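Local coordinates for glutamine amidotransferase domain-containing protein (Streptococcus mutans, PDB 3L7N) that probably acts as a class I glutamine amidotransferase, releasing ammonia from glutamine for transfer to an acceptor that is not established, at residues A[127-141]-A[168-182]. Sequence-based numbering, arbitrary orientation.
Sequences DSYLSDFSDDLLVGH and KFGPKQYAFQCHLEF
This is a buried contact at the large mixed sheet, where strand 136-143 and the loop before it meet strand 173-176 and the loop after it: a polar tyrosine-carboxylate end, on which helix 219-233 packs, and an isolated antiparallel backbone bridge flanked by apolar packing. At the polar end, Tyr174 reaches out from its strand and gives its hydroxyl proton to the syn lone pair of Asp127 OD2, with OH to OD2 2.7 Å. The phenol suits this place because its oxygen also accepts from Lys168 NZ, whose ammonium stays 4.0 Å from Asp127 OD2, too far for a salt bridge but probably still steadying the negative charge. The other oxygen, OD1, accepts the backbone N-H of Tyr129, closing an Asx turn. The Tyr129 and Tyr174 rings meet obliquely, Tyr129 CD2 to Tyr174 CZ 3.6 Å. Lys172 CE lies against the Tyr129 hydroxyl, while Lys172 NZ bonds to Leu232 O.

At the bridge Gly140 and His179 form one hydrogen-bonded pair: His179 N to Gly140 O is nearly straight (166°), the return bond weak. Lacking a side chain, Gly140 leaves room for the ring of Phe182. In class I amidotransferases a histidine and a glutamate two residues on complete the Cys-His-Glu triad; His179 and Glu181 fit this pattern, ND1 to OE2 2.7 Å, and His179 touches the probable nucleophile elbow around Cys91. Phe182 CZ lies over one face of the imidazole. Beside the bridge, Leu180 points CD2 at Phe133 CE2 (3.7 Å) and packs its branch carbon CG and CD1 on Val139 CG1. With CG1 beside the backbone N (chi1 -57°), Val139 turns CG2 to Cys178 CB.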
ATOM      1  N   ASP A 127      -6.900   9.597  14.901  1.00 54.45           N
ATOM      2  CA  ASP A 127      -6.970  10.075  13.471  1.00 51.80           C
ATOM      3  C   ASP A 127      -8.383  10.145  12.919  1.00 50.14           C
ATOM      4  O   ASP A 127      -9.061   9.131  12.781  1.00 49.70           O
ATOM      5  CB  ASP A 127      -6.101   9.250  12.552  1.00 51.53           C
ATOM      6  CG  ASP A 127      -5.703  10.013  11.289  1.00 52.95           C
ATOM      7  OD1 ASP A 127      -6.524  10.793  10.758  1.00 56.12           O
ATOM      8  OD2 ASP A 127      -4.579   9.851  10.840  1.00 55.80           O
ATOM      9  N   SER A 128      -8.801  11.357  12.599  1.00 48.11           N
ATOM     10  CA  SER A 128     -10.069  11.625  11.967  1.00 47.06           C
ATOM     11  C   SER A 128     -10.434  10.674  10.795  1.00 46.74           C
ATOM     12  O   SER A 128     -11.534  10.187  10.710  1.00 46.37           O
ATOM     13  CB  SER A 128     -10.036  13.024  11.455  1.00 47.59           C
ATOM     14  OG  SER A 128     -11.324  13.479  11.265  1.00 48.37           O
ATOM     15  N   TYR A 129      -9.462  10.451   9.897  1.00 46.45           N
ATOM     16  CA  TYR A 129      -9.657   9.691   8.645  1.00 44.36           C
ATOM     17  C   TYR A 129      -9.853   8.188   8.911  1.00 44.71           C
ATOM     18  O   TYR A 129     -10.205   7.443   8.027  1.00 44.21           O
ATOM     19  CB  TYR A 129      -8.435   9.937   7.674  1.00 42.72           C
ATOM     20  CG  TYR A 129      -8.210  11.445   7.317  1.00 36.96           C
ATOM     21  CD1 TYR A 129      -9.228  12.397   7.524  1.00 30.15           C
ATOM     22  CD2 TYR A 129      -6.989  11.891   6.783  1.00 32.96           C
ATOM     23  CE1 TYR A 129      -9.043  13.737   7.197  1.00 29.17           C
ATOM     24  CE2 TYR A 129      -6.786  13.260   6.464  1.00 30.19           C
ATOM     25  CZ  TYR A 129      -7.819  14.168   6.661  1.00 31.44           C
ATOM     26  OH  TYR A 129      -7.643  15.521   6.328  1.00 36.94           O
ATOM     27  N   LEU A 130      -9.645   7.770  10.152  1.00 45.09           N
ATOM     28  CA  LEU A 130      -9.866   6.343  10.533  1.00 44.40           C
ATOM     29  C   LEU A 130     -11.087   6.129  11.439  1.00 44.22           C
ATOM     30  O   LEU A 130     -11.266   5.050  11.976  1.00 43.41           O
ATOM     31  CB  LEU A 130      -8.607   5.728  11.196  1.00 43.20           C
ATOM     32  CG  LEU A 130      -7.302   5.820  10.422  1.00 44.73           C
ATOM     33  CD1 LEU A 130      -6.046   5.313  11.264  1.00 43.61           C
ATOM     34  CD2 LEU A 130      -7.418   5.079   9.154  1.00 41.35           C
ATOM     35  N   SER A 131     -11.913   7.154  11.620  1.00 44.67           N
ATOM     36  CA  SER A 131     -13.069   7.003  12.484  1.00 46.57           C
ATOM     37  C   SER A 131     -13.860   5.717  12.228  1.00 48.98           C
ATOM     38  O   SER A 131     -14.422   5.166  13.157  1.00 52.67           O
ATOM     39  CB  SER A 131     -13.979   8.173  12.391  1.00 45.80           C
ATOM     40  OG  SER A 131     -13.249   9.356  12.310  1.00 48.27           O
ATOM     41  N   ASP A 132     -13.934   5.242  10.986  1.00 49.33           N
ATOM     42  CA  ASP A 132     -14.820   4.105  10.706  1.00 50.50           C
ATOM     43  C   ASP A 132     -14.149   2.760  10.799  1.00 52.07           C
ATOM     44  O   ASP A 132     -14.753   1.745  10.521  1.00 53.35           O
ATOM     45  CB  ASP A 132     -15.567   4.295   9.423  1.00 49.95           C
ATOM     46  CG  ASP A 132     -16.512   5.481   9.492  1.00 52.92           C
ATOM     47  OD1 ASP A 132     -17.214   5.596  10.486  1.00 57.41           O
ATOM     48  OD2 ASP A 132     -16.498   6.337   8.596  1.00 56.24           O
ATOM     49  N   PHE A 133     -12.925   2.753  11.299  1.00 53.44           N
ATOM     50  CA  PHE A 133     -12.212   1.520  11.566  1.00 55.62           C
ATOM     51  C   PHE A 133     -12.484   1.114  13.029  1.00 58.33           C
ATOM     52  O   PHE A 133     -12.080   1.837  13.957  1.00 59.94           O
ATOM     53  CB  PHE A 133     -10.691   1.756  11.413  1.00 54.78           C
ATOM     54  CG  PHE A 133     -10.196   1.830   9.964  1.00 54.63           C
ATOM     55  CD1 PHE A 133     -10.738   2.764   9.048  1.00 55.47           C
ATOM     56  CD2 PHE A 133      -9.095   1.069   9.560  1.00 50.21           C
ATOM     57  CE1 PHE A 133     -10.209   2.874   7.765  1.00 52.40           C
ATOM     58  CE2 PHE A 133      -8.580   1.182   8.264  1.00 47.90           C
ATOM     59  CZ  PHE A 133      -9.118   2.068   7.387  1.00 48.87           C
ATOM     60  N   SER A 134     -13.135  -0.034  13.249  1.00 60.30           N
ATOM     61  CA  SER A 134     -13.106  -0.654  14.582  1.00 62.03           C
ATOM     62  C   SER A 134     -11.605  -0.808  15.050  1.00 63.96           C
ATOM     63  O   SER A 134     -10.688  -0.858  14.211  1.00 64.28           O
ATOM     64  CB  SER A 134     -13.774  -2.008  14.536  1.00 61.98           C
ATOM     65  OG  SER A 134     -13.031  -2.902  13.725  1.00 61.14           O
ATOM     66  N   ASP A 135     -11.370  -0.881  16.364  1.00 64.96           N
ATOM     67  CA  ASP A 135      -9.957  -0.926  16.897  1.00 65.76           C
ATOM     68  C   ASP A 135      -9.127  -2.033  16.289  1.00 65.02           C
ATOM     69  O   ASP A 135      -7.889  -1.914  16.180  1.00 63.93           O
ATOM     70  CB  ASP A 135      -9.974  -1.127  18.381  1.00 66.96           C
ATOM     71  CG  ASP A 135     -10.460   0.049  19.101  1.00 68.38           C
ATOM     72  OD1 ASP A 135     -10.823   1.090  18.422  1.00 64.55           O
ATOM     73  OD2 ASP A 135     -10.487  -0.033  20.365  1.00 70.55           O
ATOM     74  N   ASP A 136      -9.787  -3.178  16.087  1.00 64.84           N
ATOM     75  CA  ASP A 136      -9.203  -4.324  15.392  1.00 65.47           C
ATOM     76  C   ASP A 136     -10.041  -4.683  14.146  1.00 64.30           C
ATOM     77  O   ASP A 136     -11.314  -4.772  14.217  1.00 64.40           O
ATOM     78  CB  ASP A 136      -9.113  -5.556  16.317  1.00 65.91           C
ATOM     79  CG  ASP A 136      -8.211  -5.319  17.544  1.00 69.54           C
ATOM     80  OD1 ASP A 136      -7.005  -4.939  17.378  1.00 68.34           O
ATOM     81  OD2 ASP A 136      -8.709  -5.542  18.674  1.00 73.51           O
ATOM     82  N   LEU A 137      -9.333  -4.917  13.020  1.00 61.30           N
ATOM     83  CA  LEU A 137      -9.962  -5.152  11.730  1.00 57.60           C
ATOM     84  C   LEU A 137      -9.205  -6.179  10.984  1.00 55.16           C
ATOM     85  O   LEU A 137      -7.997  -6.145  10.940  1.00 55.14           O
ATOM     86  CB  LEU A 137      -9.975  -3.885  10.933  1.00 57.69           C
ATOM     87  CG  LEU A 137     -10.717  -3.901   9.604  1.00 58.02           C
ATOM     88  CD1 LEU A 137     -12.222  -4.345   9.780  1.00 56.02           C
ATOM     89  CD2 LEU A 137     -10.625  -2.522   9.020  1.00 55.44           C
ATOM     90  N   LEU A 138      -9.900  -7.115  10.391  1.00 52.71           N
ATOM     91  CA  LEU A 138      -9.220  -8.057   9.552  1.00 50.71           C
ATOM     92  C   LEU A 138      -8.939  -7.432   8.110  1.00 48.69           C
ATOM     93  O   LEU A 138      -9.870  -6.899   7.439  1.00 48.27           O
ATOM     94  CB  LEU A 138      -9.985  -9.385   9.486  1.00 50.64           C
ATOM     95  CG  LEU A 138      -9.064 -10.573   9.815  1.00 52.33           C
ATOM     96  CD1 LEU A 138      -8.936 -10.798  11.298  1.00 54.44           C
ATOM     97  CD2 LEU A 138      -9.535 -11.737   9.212  1.00 57.02           C
ATOM     98  N   VAL A 139      -7.648  -7.349   7.746  1.00 44.34           N
ATOM     99  CA  VAL A 139      -7.242  -6.779   6.466  1.00 40.41           C
ATOM    100  C   VAL A 139      -6.250  -7.682   5.798  1.00 40.43           C
ATOM    101  O   VAL A 139      -5.733  -8.652   6.435  1.00 41.20           O
ATOM    102  CB  VAL A 139      -6.610  -5.311   6.608  1.00 39.92           C
ATOM    103  CG1 VAL A 139      -7.578  -4.359   7.296  1.00 35.23           C
ATOM    104  CG2 VAL A 139      -5.229  -5.348   7.277  1.00 37.62           C
ATOM    105  N   GLY A 140      -5.958  -7.409   4.516  1.00 38.34           N
ATOM    106  CA  GLY A 140      -5.020  -8.254   3.747  1.00 37.59           C
ATOM    107  C   GLY A 140      -3.541  -7.925   4.003  1.00 37.04           C
ATOM    108  O   GLY A 140      -3.212  -6.824   4.402  1.00 37.61           O
ATOM    109  N   HIS A 141      -2.664  -8.887   3.765  1.00 35.99           N
ATOM    110  CA  HIS A 141      -1.241  -8.686   3.969  1.00 37.64           C
ATOM    111  C   HIS A 141      -0.532  -9.450   2.944  1.00 39.10           C
ATOM    112  O   HIS A 141      -0.939 -10.569   2.625  1.00 39.57           O
ATOM    113  CB  HIS A 141      -0.791  -9.203   5.369  1.00 37.43           C
ATOM    114  CG  HIS A 141      -1.413  -8.482   6.492  1.00 35.20           C
ATOM    115  ND1 HIS A 141      -2.659  -8.813   6.983  1.00 40.18           N
ATOM    116  CD2 HIS A 141      -1.028  -7.377   7.156  1.00 36.49           C
ATOM    117  CE1 HIS A 141      -3.020  -7.930   7.897  1.00 41.40           C
ATOM    118  NE2 HIS A 141      -2.044  -7.045   8.022  1.00 42.01           N
ATOM    119  N   LYS A 168       1.254   7.867   9.176  1.00 31.85           N
ATOM    120  CA  LYS A 168       0.963   9.142   8.689  1.00 31.18           C
ATOM    121  C   LYS A 168       2.218   9.905   8.648  1.00 32.89           C
ATOM    122  O   LYS A 168       2.799  10.244   9.720  1.00 35.82           O
ATOM    123  CB  LYS A 168      -0.004   9.828   9.548  1.00 30.86           C
ATOM    124  CG  LYS A 168      -0.283  11.264   9.102  1.00 32.53           C
ATOM    125  CD  LYS A 168      -1.215  11.966  10.093  1.00 36.41           C
ATOM    126  CE  LYS A 168      -1.619  13.343   9.657  1.00 39.96           C
ATOM    127  NZ  LYS A 168      -3.165  13.510   9.887  1.00 45.76           N
ATOM    128  N   PHE A 169       2.687  10.163   7.410  1.00 32.46           N
ATOM    129  CA  PHE A 169       3.888  10.948   7.115  1.00 30.80           C
ATOM    130  C   PHE A 169       3.601  12.433   7.071  1.00 30.89           C
ATOM    131  O   PHE A 169       4.509  13.246   7.237  1.00 30.61           O
ATOM    132  CB  PHE A 169       4.451  10.533   5.759  1.00 30.42           C
ATOM    133  CG  PHE A 169       5.098   9.201   5.760  1.00 28.85           C
ATOM    134  CD1 PHE A 169       6.416   9.054   6.194  1.00 28.24           C
ATOM    135  CD2 PHE A 169       4.401   8.071   5.334  1.00 28.50           C
ATOM    136  CE1 PHE A 169       7.044   7.770   6.226  1.00 26.32           C
ATOM    137  CE2 PHE A 169       5.009   6.784   5.349  1.00 28.35           C
ATOM    138  CZ  PHE A 169       6.333   6.642   5.798  1.00 30.09           C
ATOM    139  N   GLY A 170       2.374  12.794   6.739  1.00 30.02           N
ATOM    140  CA  GLY A 170       2.053  14.182   6.510  1.00 30.96           C
ATOM    141  C   GLY A 170       0.576  14.377   6.655  1.00 33.01           C
ATOM    142  O   GLY A 170      -0.145  13.414   6.888  1.00 33.29           O
ATOM    143  N   PRO A 171       0.116  15.638   6.602  1.00 34.78           N
ATOM    144  CA  PRO A 171      -1.282  15.935   6.889  1.00 36.79           C
ATOM    145  C   PRO A 171      -2.187  15.185   5.968  1.00 39.87           C
ATOM    146  O   PRO A 171      -3.336  14.806   6.365  1.00 42.98           O
ATOM    147  CB  PRO A 171      -1.396  17.417   6.609  1.00 36.57           C
ATOM    148  CG  PRO A 171       0.058  17.944   6.516  1.00 36.79           C
ATOM    149  CD  PRO A 171       0.980  16.820   6.754  1.00 34.81           C
ATOM    150  N   LYS A 172      -1.729  14.958   4.734  1.00 40.40           N
ATOM    151  CA  LYS A 172      -2.571  14.296   3.742  1.00 39.90           C
ATOM    152  C   LYS A 172      -1.811  13.212   3.006  1.00 38.10           C
ATOM    153  O   LYS A 172      -2.115  12.906   1.888  1.00 39.58           O
ATOM    154  CB  LYS A 172      -3.173  15.341   2.773  1.00 40.35           C
ATOM    155  CG  LYS A 172      -4.168  16.261   3.487  1.00 44.67           C
ATOM    156  CD  LYS A 172      -5.306  16.650   2.622  1.00 48.70           C
ATOM    157  CE  LYS A 172      -6.620  16.308   3.315  1.00 51.89           C
ATOM    158  NZ  LYS A 172      -7.808  16.755   2.497  1.00 55.86           N
ATOM    159  N   GLN A 173      -0.794  12.663   3.659  1.00 35.16           N
ATOM    160  CA  GLN A 173       0.146  11.753   3.022  1.00 33.47           C
ATOM    161  C   GLN A 173       0.274  10.536   3.909  1.00 34.21           C
ATOM    162  O   GLN A 173       0.913  10.608   4.970  1.00 34.30           O
ATOM    163  CB  GLN A 173       1.537  12.408   2.858  1.00 31.38           C
ATOM    164  CG  GLN A 173       1.639  13.563   1.862  1.00 30.83           C
ATOM    165  CD  GLN A 173       1.045  14.859   2.390  1.00 37.36           C
ATOM    166  OE1 GLN A 173       0.920  15.046   3.582  1.00 43.27           O
ATOM    167  NE2 GLN A 173       0.580  15.699   1.498  1.00 39.68           N
ATOM    168  N   TYR A 174      -0.383   9.416   3.494  1.00 34.21           N
ATOM    169  CA  TYR A 174      -0.576   8.197   4.342  1.00 33.04           C
ATOM    170  C   TYR A 174       0.061   7.016   3.654  1.00 33.45           C
ATOM    171  O   TYR A 174       0.242   7.038   2.466  1.00 35.99           O
ATOM    172  CB  TYR A 174      -2.036   7.930   4.511  1.00 31.84           C
ATOM    173  CG  TYR A 174      -2.654   8.753   5.553  1.00 34.53           C
ATOM    174  CD1 TYR A 174      -3.014   8.194   6.817  1.00 32.87           C
ATOM    175  CD2 TYR A 174      -2.844  10.141   5.359  1.00 36.20           C
ATOM    176  CE1 TYR A 174      -3.599   9.018   7.848  1.00 33.87           C
ATOM    177  CE2 TYR A 174      -3.409  10.969   6.399  1.00 37.76           C
ATOM    178  CZ  TYR A 174      -3.777  10.394   7.613  1.00 36.96           C
ATOM    179  OH  TYR A 174      -4.306  11.186   8.553  1.00 44.18           O
ATOM    180  N   ALA A 175       0.393   5.981   4.404  1.00 32.45           N
ATOM    181  CA  ALA A 175       1.016   4.791   3.842  1.00 32.04           C
ATOM    182  C   ALA A 175       0.383   3.578   4.477  1.00 32.75           C
ATOM    183  O   ALA A 175       0.125   3.588   5.637  1.00 35.50           O
ATOM    184  CB  ALA A 175       2.440   4.800   4.101  1.00 30.98           C
ATOM    185  N   PHE A 176       0.047   2.567   3.675  1.00 32.35           N
ATOM    186  CA  PHE A 176      -0.502   1.310   4.183  1.00 30.39           C
ATOM    187  C   PHE A 176       0.447   0.235   3.810  1.00 31.80           C
ATOM    188  O   PHE A 176       0.715   0.018   2.616  1.00 33.41           O
ATOM    189  CB  PHE A 176      -1.875   1.022   3.548  1.00 28.94           C
ATOM    190  CG  PHE A 176      -2.971   1.961   4.003  1.00 26.14           C
ATOM    191  CD1 PHE A 176      -3.944   1.531   4.863  1.00 27.27           C
ATOM    192  CD2 PHE A 176      -3.016   3.263   3.571  1.00 23.69           C
ATOM    193  CE1 PHE A 176      -5.023   2.436   5.289  1.00 26.66           C
ATOM    194  CE2 PHE A 176      -4.058   4.156   3.992  1.00 22.19           C
ATOM    195  CZ  PHE A 176      -5.038   3.730   4.849  1.00 23.53           C
ATOM    196  N   GLN A 177       1.027  -0.415   4.784  1.00 32.16           N
ATOM    197  CA  GLN A 177       1.838  -1.561   4.482  1.00 34.18           C
ATOM    198  C   GLN A 177       0.936  -2.759   4.114  1.00 34.58           C
ATOM    199  O   GLN A 177       1.307  -3.627   3.296  1.00 35.32           O
ATOM    200  CB  GLN A 177       2.736  -1.898   5.661  1.00 34.99           C
ATOM    201  CG  GLN A 177       3.600  -3.152   5.474  1.00 35.41           C
ATOM    202  CD  GLN A 177       4.427  -3.131   4.204  1.00 39.43           C
ATOM    203  OE1 GLN A 177       4.221  -3.972   3.296  1.00 44.68           O
ATOM    204  NE2 GLN A 177       5.411  -2.205   4.135  1.00 33.53           N
ATOM    205  N   CYS A 178      -0.256  -2.751   4.668  1.00 34.09           N
ATOM    206  CA  CYS A 178      -1.184  -3.806   4.491  1.00 35.09           C
ATOM    207  C   CYS A 178      -2.149  -3.476   3.238  1.00 35.79           C
ATOM    208  O   CYS A 178      -2.212  -2.268   2.741  1.00 35.61           O
ATOM    209  CB  CYS A 178      -2.011  -3.951   5.805  1.00 34.91           C
ATOM    210  SG  CYS A 178      -2.767  -2.407   6.382  1.00 36.00           S
ATOM    211  N   HIS A 179      -2.912  -4.477   2.797  1.00 33.54           N
ATOM    212  CA  HIS A 179      -3.758  -4.323   1.651  1.00 33.26           C
ATOM    213  C   HIS A 179      -5.280  -4.393   2.048  1.00 33.46           C
ATOM    214  O   HIS A 179      -5.813  -5.457   2.202  1.00 35.96           O
ATOM    215  CB  HIS A 179      -3.450  -5.446   0.679  1.00 31.97           C
ATOM    216  CG  HIS A 179      -2.045  -5.433   0.157  1.00 33.04           C
ATOM    217  ND1 HIS A 179      -1.684  -4.756  -0.986  1.00 34.81           N
ATOM    218  CD2 HIS A 179      -0.933  -6.086   0.569  1.00 34.78           C
ATOM    219  CE1 HIS A 179      -0.400  -4.971  -1.239  1.00 35.88           C
ATOM    220  NE2 HIS A 179       0.079  -5.775  -0.316  1.00 32.42           N
ATOM    221  N   LEU A 180      -5.959  -3.285   2.118  1.00 31.70           N
ATOM    222  CA  LEU A 180      -7.411  -3.332   2.288  1.00 31.38           C
ATOM    223  C   LEU A 180      -8.139  -3.401   0.944  1.00 33.06           C
ATOM    224  O   LEU A 180      -9.386  -3.503   0.898  1.00 34.38           O
ATOM    225  CB  LEU A 180      -7.893  -2.108   3.021  1.00 31.18           C
ATOM    226  CG  LEU A 180      -7.561  -2.041   4.490  1.00 31.60           C
ATOM    227  CD1 LEU A 180      -6.052  -1.962   4.736  1.00 30.35           C
ATOM    228  CD2 LEU A 180      -8.292  -0.837   5.128  1.00 35.90           C
ATOM    229  N   GLU A 181      -7.375  -3.293  -0.140  1.00 33.39           N
ATOM    230  CA  GLU A 181      -7.914  -3.093  -1.483  1.00 33.35           C
ATOM    231  C   GLU A 181      -8.178  -4.456  -2.174  1.00 33.88           C
ATOM    232  O   GLU A 181      -8.653  -4.500  -3.341  1.00 33.90           O
ATOM    233  CB  GLU A 181      -6.901  -2.259  -2.340  1.00 33.02           C
ATOM    234  CG  GLU A 181      -5.778  -3.096  -3.001  1.00 31.32           C
ATOM    235  CD  GLU A 181      -4.567  -3.276  -2.135  1.00 34.24           C
ATOM    236  OE1 GLU A 181      -4.514  -2.729  -0.991  1.00 36.50           O
ATOM    237  OE2 GLU A 181      -3.646  -3.963  -2.589  1.00 34.25           O
ATOM    238  N   PHE A 182      -7.809  -5.556  -1.488  1.00 32.86           N
ATOM    239  CA  PHE A 182      -7.910  -6.892  -2.065  1.00 31.87           C
ATOM    240  C   PHE A 182      -9.373  -7.258  -2.472  1.00 32.10           C
ATOM    241  O   PHE A 182     -10.384  -6.673  -1.942  1.00 32.49           O
ATOM    242  CB  PHE A 182      -7.367  -7.925  -1.095  1.00 30.84           C
ATOM    243  CG  PHE A 182      -5.869  -8.059  -1.114  1.00 30.35           C
ATOM    244  CD1 PHE A 182      -5.095  -7.356  -2.058  1.00 24.74           C
ATOM    245  CD2 PHE A 182      -5.211  -8.961  -0.198  1.00 28.11           C
ATOM    246  CE1 PHE A 182      -3.676  -7.514  -2.104  1.00 26.63           C
ATOM    247  CE2 PHE A 182      -3.800  -9.134  -0.211  1.00 28.32           C
ATOM    248  CZ  PHE A 182      -3.010  -8.415  -1.168  1.00 30.12           C
TER